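Uncharacterized protein (Bacteroides eggerthii, PDB 4FTD) is of unknown function but pairs an immunoglobulin-like region with a six-bladed beta-propeller and is probably linked to carbohydrate metabolism. Local coordinates at residues A[116-126]-A[396-404]. Residues are numbered along the deposited sequence; the frame is centred on the assembly and turned at random.
Sequences FEKPTVYNFSG and PIYQFKLGG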
ATOM      1  N   PHE A 116      -7.819   1.623   7.073  1.00 55.43           N
ATOM      2  CA  PHE A 116      -6.836   0.704   7.640  1.00 58.54           C
ATOM      3  C   PHE A 116      -7.284   0.034   8.933  1.00 58.76           C
ATOM      4  O   PHE A 116      -6.625  -0.885   9.393  1.00 59.74           O
ATOM      5  CB  PHE A 116      -5.503   1.404   7.812  1.00 54.23           C
ATOM      6  CG  PHE A 116      -4.881   1.791   6.511  1.00 52.36           C
ATOM      7  CD1 PHE A 116      -4.278   0.829   5.718  1.00 55.44           C
ATOM      8  CD2 PHE A 116      -4.917   3.107   6.060  1.00 56.10           C
ATOM      9  CE1 PHE A 116      -3.690   1.171   4.510  1.00 52.65           C
ATOM     10  CE2 PHE A 116      -4.331   3.457   4.854  1.00 57.20           C
ATOM     11  CZ  PHE A 116      -3.716   2.483   4.076  1.00 57.42           C
ATOM     12  N   GLU A 117      -8.422   0.465   9.475  1.00 58.49           N
ATOM     13  CA  GLU A 117      -9.039  -0.162  10.663  1.00 61.31           C
ATOM     14  C   GLU A 117      -9.865  -1.409  10.304  1.00 66.10           C
ATOM     15  O   GLU A 117     -10.372  -2.074  11.207  1.00 70.56           O
ATOM     16  CB  GLU A 117      -9.999   0.811  11.354  1.00 68.06           C
ATOM     17  CG  GLU A 117      -9.456   2.181  11.692  1.00 79.94           C
ATOM     18  CD  GLU A 117      -8.793   2.214  13.040  1.00 96.94           C
ATOM     19  OE1 GLU A 117      -7.824   1.446  13.239  1.00105.52           O
ATOM     20  OE2 GLU A 117      -9.252   3.018  13.884  1.00104.00           O
ATOM     21  N   LYS A 118     -10.024  -1.703   9.006  1.00 60.65           N
ATOM     22  CA  LYS A 118     -10.823  -2.832   8.516  1.00 61.03           C
ATOM     23  C   LYS A 118     -10.032  -3.765   7.565  1.00 58.06           C
ATOM     24  O   LYS A 118     -10.476  -4.044   6.452  1.00 59.75           O
ATOM     25  CB  LYS A 118     -12.079  -2.286   7.827  1.00 61.12           C
ATOM     26  CG  LYS A 118     -12.976  -1.462   8.747  1.00 64.96           C
ATOM     27  CD  LYS A 118     -14.044  -0.718   7.953  1.00 74.31           C
ATOM     28  CE  LYS A 118     -15.292  -1.540   7.732  1.00 81.99           C
ATOM     29  NZ  LYS A 118     -16.251  -1.329   8.869  1.00 77.65           N
ATOM     30  N   PRO A 119      -8.857  -4.253   8.014  1.00 57.02           N
ATOM     31  CA  PRO A 119      -8.099  -5.185   7.203  1.00 55.68           C
ATOM     32  C   PRO A 119      -8.780  -6.531   7.052  1.00 51.97           C
ATOM     33  O   PRO A 119      -9.438  -6.987   7.969  1.00 54.72           O
ATOM     34  CB  PRO A 119      -6.808  -5.377   8.003  1.00 55.07           C
ATOM     35  CG  PRO A 119      -7.201  -5.148   9.404  1.00 54.43           C
ATOM     36  CD  PRO A 119      -8.277  -4.112   9.379  1.00 54.60           C
ATOM     37  N   THR A 120      -8.686  -7.123   5.872  1.00 54.24           N
ATOM     38  CA  THR A 120      -9.015  -8.541   5.672  1.00 54.60           C
ATOM     39  C   THR A 120      -7.673  -9.125   5.299  1.00 51.47           C
ATOM     40  O   THR A 120      -7.062  -8.730   4.286  1.00 51.19           O
ATOM     41  CB  THR A 120     -10.047  -8.773   4.577  1.00 59.06           C
ATOM     42  OG1 THR A 120     -11.259  -8.171   4.997  1.00 62.21           O
ATOM     43  CG2 THR A 120     -10.312 -10.269   4.369  1.00 59.66           C
ATOM     44  N   VAL A 121      -7.180 -10.019   6.141  1.00 49.69           N
ATOM     45  CA  VAL A 121      -5.839 -10.596   5.991  1.00 48.02           C
ATOM     46  C   VAL A 121      -5.864 -12.054   5.555  1.00 50.43           C
ATOM     47  O   VAL A 121      -6.594 -12.848   6.118  1.00 53.61           O
ATOM     48  CB  VAL A 121      -5.051 -10.482   7.315  1.00 49.17           C
ATOM     49  CG1 VAL A 121      -3.647 -11.046   7.158  1.00 46.30           C
ATOM     50  CG2 VAL A 121      -4.974  -9.016   7.750  1.00 49.75           C
ATOM     51  N   TYR A 122      -5.059 -12.380   4.540  1.00 48.24           N
ATOM     52  CA  TYR A 122      -4.798 -13.752   4.120  1.00 43.15           C
ATOM     53  C   TYR A 122      -3.315 -13.957   4.393  1.00 48.02           C
ATOM     54  O   TYR A 122      -2.432 -13.474   3.651  1.00 43.29           O
ATOM     55  CB  TYR A 122      -5.162 -13.960   2.659  1.00 48.13           C
ATOM     56  CG  TYR A 122      -6.592 -13.584   2.392  1.00 47.29           C
ATOM     57  CD1 TYR A 122      -7.651 -14.401   2.805  1.00 51.15           C
ATOM     58  CD2 TYR A 122      -6.898 -12.391   1.760  1.00 50.27           C
ATOM     59  CE1 TYR A 122      -8.979 -14.042   2.567  1.00 53.10           C
ATOM     60  CE2 TYR A 122      -8.210 -12.019   1.529  1.00 51.77           C
ATOM     61  CZ  TYR A 122      -9.241 -12.830   1.925  1.00 61.23           C
ATOM     62  OH  TYR A 122     -10.502 -12.388   1.618  1.00 60.11           O
ATOM     63  N   ASN A 123      -3.047 -14.654   5.487  1.00 46.30           N
ATOM     64  CA  ASN A 123      -1.711 -14.783   6.038  1.00 49.18           C
ATOM     65  C   ASN A 123      -0.998 -16.091   5.732  1.00 47.12           C
ATOM     66  O   ASN A 123      -1.503 -17.155   6.062  1.00 43.73           O
ATOM     67  CB  ASN A 123      -1.789 -14.635   7.538  1.00 46.31           C
ATOM     68  CG  ASN A 123      -0.417 -14.651   8.181  1.00 47.92           C
ATOM     69  OD1 ASN A 123       0.555 -14.163   7.616  1.00 51.02           O
ATOM     70  ND2 ASN A 123      -0.351 -15.177   9.372  1.00 51.71           N
ATOM     71  N   PHE A 124       0.182 -15.975   5.124  1.00 45.89           N
ATOM     72  CA  PHE A 124       1.073 -17.130   4.855  1.00 46.65           C
ATOM     73  C   PHE A 124       2.458 -16.870   5.455  1.00 47.02           C
ATOM     74  O   PHE A 124       3.479 -17.161   4.828  1.00 40.76           O
ATOM     75  CB  PHE A 124       1.096 -17.513   3.374  1.00 46.63           C
ATOM     76  CG  PHE A 124      -0.269 -17.910   2.877  1.00 44.71           C
ATOM     77  CD1 PHE A 124      -1.187 -16.924   2.498  1.00 44.44           C
ATOM     78  CD2 PHE A 124      -0.680 -19.236   2.918  1.00 44.76           C
ATOM     79  CE1 PHE A 124      -2.465 -17.249   2.132  1.00 47.10           C
ATOM     80  CE2 PHE A 124      -1.964 -19.574   2.552  1.00 47.40           C
ATOM     81  CZ  PHE A 124      -2.867 -18.585   2.164  1.00 48.35           C
ATOM     82  N   SER A 125       2.429 -16.369   6.697  1.00 41.16           N
ATOM     83  CA  SER A 125       3.619 -16.046   7.492  1.00 44.73           C
ATOM     84  C   SER A 125       3.397 -16.515   8.908  1.00 41.77           C
ATOM     85  O   SER A 125       2.317 -17.007   9.218  1.00 50.29           O
ATOM     86  CB  SER A 125       3.939 -14.543   7.466  1.00 44.63           C
ATOM     87  OG  SER A 125       3.073 -13.756   8.285  1.00 46.14           O
ATOM     88  N   GLY A 126       4.423 -16.353   9.755  1.00 52.86           N
ATOM     89  CA  GLY A 126       4.357 -16.662  11.173  1.00 55.67           C
ATOM     90  C   GLY A 126       4.023 -18.116  11.341  1.00 55.31           C
ATOM     91  O   GLY A 126       4.618 -18.957  10.687  1.00 56.66           O
ATOM     92  N   PRO A 396       4.127   4.203  10.983  1.00 56.10           N
ATOM     93  CA  PRO A 396       3.287   3.746   9.875  1.00 53.52           C
ATOM     94  C   PRO A 396       1.803   3.848  10.248  1.00 57.04           C
ATOM     95  O   PRO A 396       1.467   3.782  11.420  1.00 55.20           O
ATOM     96  CB  PRO A 396       3.695   2.285   9.685  1.00 51.48           C
ATOM     97  CG  PRO A 396       4.424   1.898  10.903  1.00 64.03           C
ATOM     98  CD  PRO A 396       5.014   3.146  11.489  1.00 57.92           C
ATOM     99  N   ILE A 397       0.940   4.074   9.263  1.00 53.13           N
ATOM    100  CA  ILE A 397      -0.507   4.074   9.457  1.00 54.08           C
ATOM    101  C   ILE A 397      -1.040   2.620   9.500  1.00 58.84           C
ATOM    102  O   ILE A 397      -2.138   2.389   9.935  1.00 54.66           O
ATOM    103  CB  ILE A 397      -1.203   4.920   8.370  1.00 60.04           C
ATOM    104  CG1 ILE A 397      -2.667   5.180   8.711  1.00 75.12           C
ATOM    105  CG2 ILE A 397      -1.100   4.267   7.009  1.00 49.24           C
ATOM    106  CD1 ILE A 397      -3.328   6.159   7.766  1.00 93.92           C
ATOM    107  N   TYR A 398      -0.256   1.640   9.052  1.00 53.82           N
ATOM    108  CA  TYR A 398      -0.641   0.218   9.138  1.00 49.56           C
ATOM    109  C   TYR A 398       0.623  -0.637   9.171  1.00 50.11           C
ATOM    110  O   TYR A 398       1.586  -0.318   8.489  1.00 50.92           O
ATOM    111  CB  TYR A 398      -1.518  -0.216   7.939  1.00 48.46           C
ATOM    112  CG  TYR A 398      -1.893  -1.682   7.990  1.00 49.24           C
ATOM    113  CD1 TYR A 398      -2.886  -2.131   8.857  1.00 52.43           C
ATOM    114  CD2 TYR A 398      -1.209  -2.631   7.218  1.00 49.79           C
ATOM    115  CE1 TYR A 398      -3.212  -3.480   8.938  1.00 57.26           C
ATOM    116  CE2 TYR A 398      -1.520  -3.984   7.301  1.00 47.45           C
ATOM    117  CZ  TYR A 398      -2.524  -4.402   8.149  1.00 52.16           C
ATOM    118  OH  TYR A 398      -2.816  -5.734   8.236  1.00 49.06           O
ATOM    119  N   GLN A 399       0.605  -1.712   9.961  1.00 49.73           N
ATOM    120  CA  GLN A 399       1.724  -2.637  10.069  1.00 48.28           C
ATOM    121  C   GLN A 399       1.204  -4.052  10.182  1.00 49.14           C
ATOM    122  O   GLN A 399       0.232  -4.296  10.899  1.00 49.24           O
ATOM    123  CB  GLN A 399       2.537  -2.348  11.322  1.00 52.27           C
ATOM    124  CG  GLN A 399       3.810  -3.170  11.451  1.00 52.70           C
ATOM    125  CD  GLN A 399       4.538  -2.891  12.737  1.00 57.30           C
ATOM    126  OE1 GLN A 399       4.030  -3.158  13.820  1.00 59.85           O
ATOM    127  NE2 GLN A 399       5.728  -2.361  12.624  1.00 56.03           N
ATOM    128  N   PHE A 400       1.830  -4.971   9.451  1.00 49.33           N
ATOM    129  CA  PHE A 400       1.554  -6.386   9.601  1.00 45.97           C
ATOM    130  C   PHE A 400       2.901  -7.069   9.759  1.00 47.31           C
ATOM    131  O   PHE A 400       3.693  -7.095   8.839  1.00 45.97           O
ATOM    132  CB  PHE A 400       0.758  -6.996   8.446  1.00 46.44           C
ATOM    133  CG  PHE A 400       0.322  -8.408   8.744  1.00 46.99           C
ATOM    134  CD1 PHE A 400       1.184  -9.475   8.517  1.00 49.43           C
ATOM    135  CD2 PHE A 400      -0.918  -8.659   9.322  1.00 52.01           C
ATOM    136  CE1 PHE A 400       0.815 -10.774   8.842  1.00 47.87           C
ATOM    137  CE2 PHE A 400      -1.296  -9.960   9.650  1.00 54.26           C
ATOM    138  CZ  PHE A 400      -0.418 -11.014   9.423  1.00 53.39           C
ATOM    139  N   LYS A 401       3.149  -7.586  10.945  1.00 44.66           N
ATOM    140  CA  LYS A 401       4.384  -8.251  11.276  1.00 47.36           C
ATOM    141  C   LYS A 401       4.393  -9.667  10.716  1.00 49.50           C
ATOM    142  O   LYS A 401       3.478 -10.443  11.005  1.00 46.98           O
ATOM    143  CB  LYS A 401       4.518  -8.265  12.786  1.00 51.02           C
ATOM    144  CG  LYS A 401       4.975  -6.935  13.362  1.00 52.92           C
ATOM    145  CD  LYS A 401       5.109  -7.064  14.866  1.00 63.62           C
ATOM    146  CE  LYS A 401       6.452  -6.574  15.353  1.00 78.79           C
ATOM    147  NZ  LYS A 401       7.631  -7.401  14.911  1.00 58.19           N
ATOM    148  N   LEU A 402       5.443 -10.007   9.956  1.00 42.88           N
ATOM    149  CA  LEU A 402       5.555 -11.297   9.280  1.00 46.86           C
ATOM    150  C   LEU A 402       6.209 -12.365  10.170  1.00 43.44           C
ATOM    151  O   LEU A 402       6.259 -13.522   9.794  1.00 48.74           O
ATOM    152  CB  LEU A 402       6.328 -11.140   7.952  1.00 45.55           C
ATOM    153  CG  LEU A 402       5.762 -10.208   6.867  1.00 51.05           C
ATOM    154  CD1 LEU A 402       6.804  -9.869   5.789  1.00 44.23           C
ATOM    155  CD2 LEU A 402       4.540 -10.873   6.282  1.00 40.81           C
ATOM    156  N   GLY A 403       6.734 -11.968  11.330  1.00 45.98           N
ATOM    157  CA  GLY A 403       7.444 -12.897  12.216  1.00 49.73           C
ATOM    158  C   GLY A 403       8.842 -13.207  11.687  1.00 46.78           C
ATOM    159  O   GLY A 403       9.327 -12.613  10.717  1.00 43.71           O
ATOM    160  N   GLY A 404       9.479 -14.150  12.344  1.00 47.07           N
ATOM    161  CA  GLY A 404      10.809 -14.586  11.998  1.00 50.91           C
ATOM    162  C   GLY A 404      11.809 -13.712  12.718  1.00 52.30           C
ATOM    163  O   GLY A 404      11.474 -12.969  13.624  1.00 57.95           O
TER
HETATM  164  O   HOH W   1       3.204 -13.135  10.884  1.00 44.43           O
HETATM  165  O   HOH W   2       7.248 -15.912   9.902  1.00 56.90           O
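Phe-116 sits in the corner formed by Ile-397 and Tyr-398. The Ile-397 methyl CG2 lies over one face of the Phe-116 ring, offset toward the rim and 4.2 Å from the ring centroid. Beside it, CD1 of Phe-116 meets CB of Tyr-398 at 3.7 Å. Phe-445 of strand 439-446 meets both aromatic rings edge-to-face.

The hydroxyl end of Tyr-398 points at the notch where Pro-119 and Val-121 stand side by side, with OH 4.0 Å from both Pro-119 CB and Val-121 CG2. With chi1 at -179°, Val-121 CG1 is anti to the backbone N and turned onto Phe-400, 3.6 Å from its CE2. The outer end of the Phe-400 ring, CE2, CZ and CE1, sits against Val-121, Asn-123 and Ser-125 in turn. Asn-123 OD1 comes within 3.6 Å of Phe-400 CE1, with amide and ring planes 66° apart, while Ser-125 OG lies at the ring edge.

Ser-125 OG donates to Asn-123 OD1 at 2.6 Å, in the carbonyl plane and on a lone pair. Ser-125 N adds a weak bond to the same oxygen. A leucine at Asn-123 would probably leave the serine hydroxyl and backbone N-H without their shared acceptor, with the hydroxyl held less firmly beside Phe-400.

The two strands do not pair. Strand 120-125, from early in the chain, completes the sheet of strands 412-420, 426-435 and 439-446, a closure of the kind that seals a beta-propeller ring. Its side chains pack against strand 398-401, the edge of the neighbouring sheet. At the Gly-126 end, one water bridges Ser-125 OG and Lys-401 O, and another links Gly-126 N to Leu-402 O, whose direct bond is weak (3.4 Å). The chemistry implies a seam held mainly by aromatic and aliphatic packing, with water carrying much of the polar link at one end.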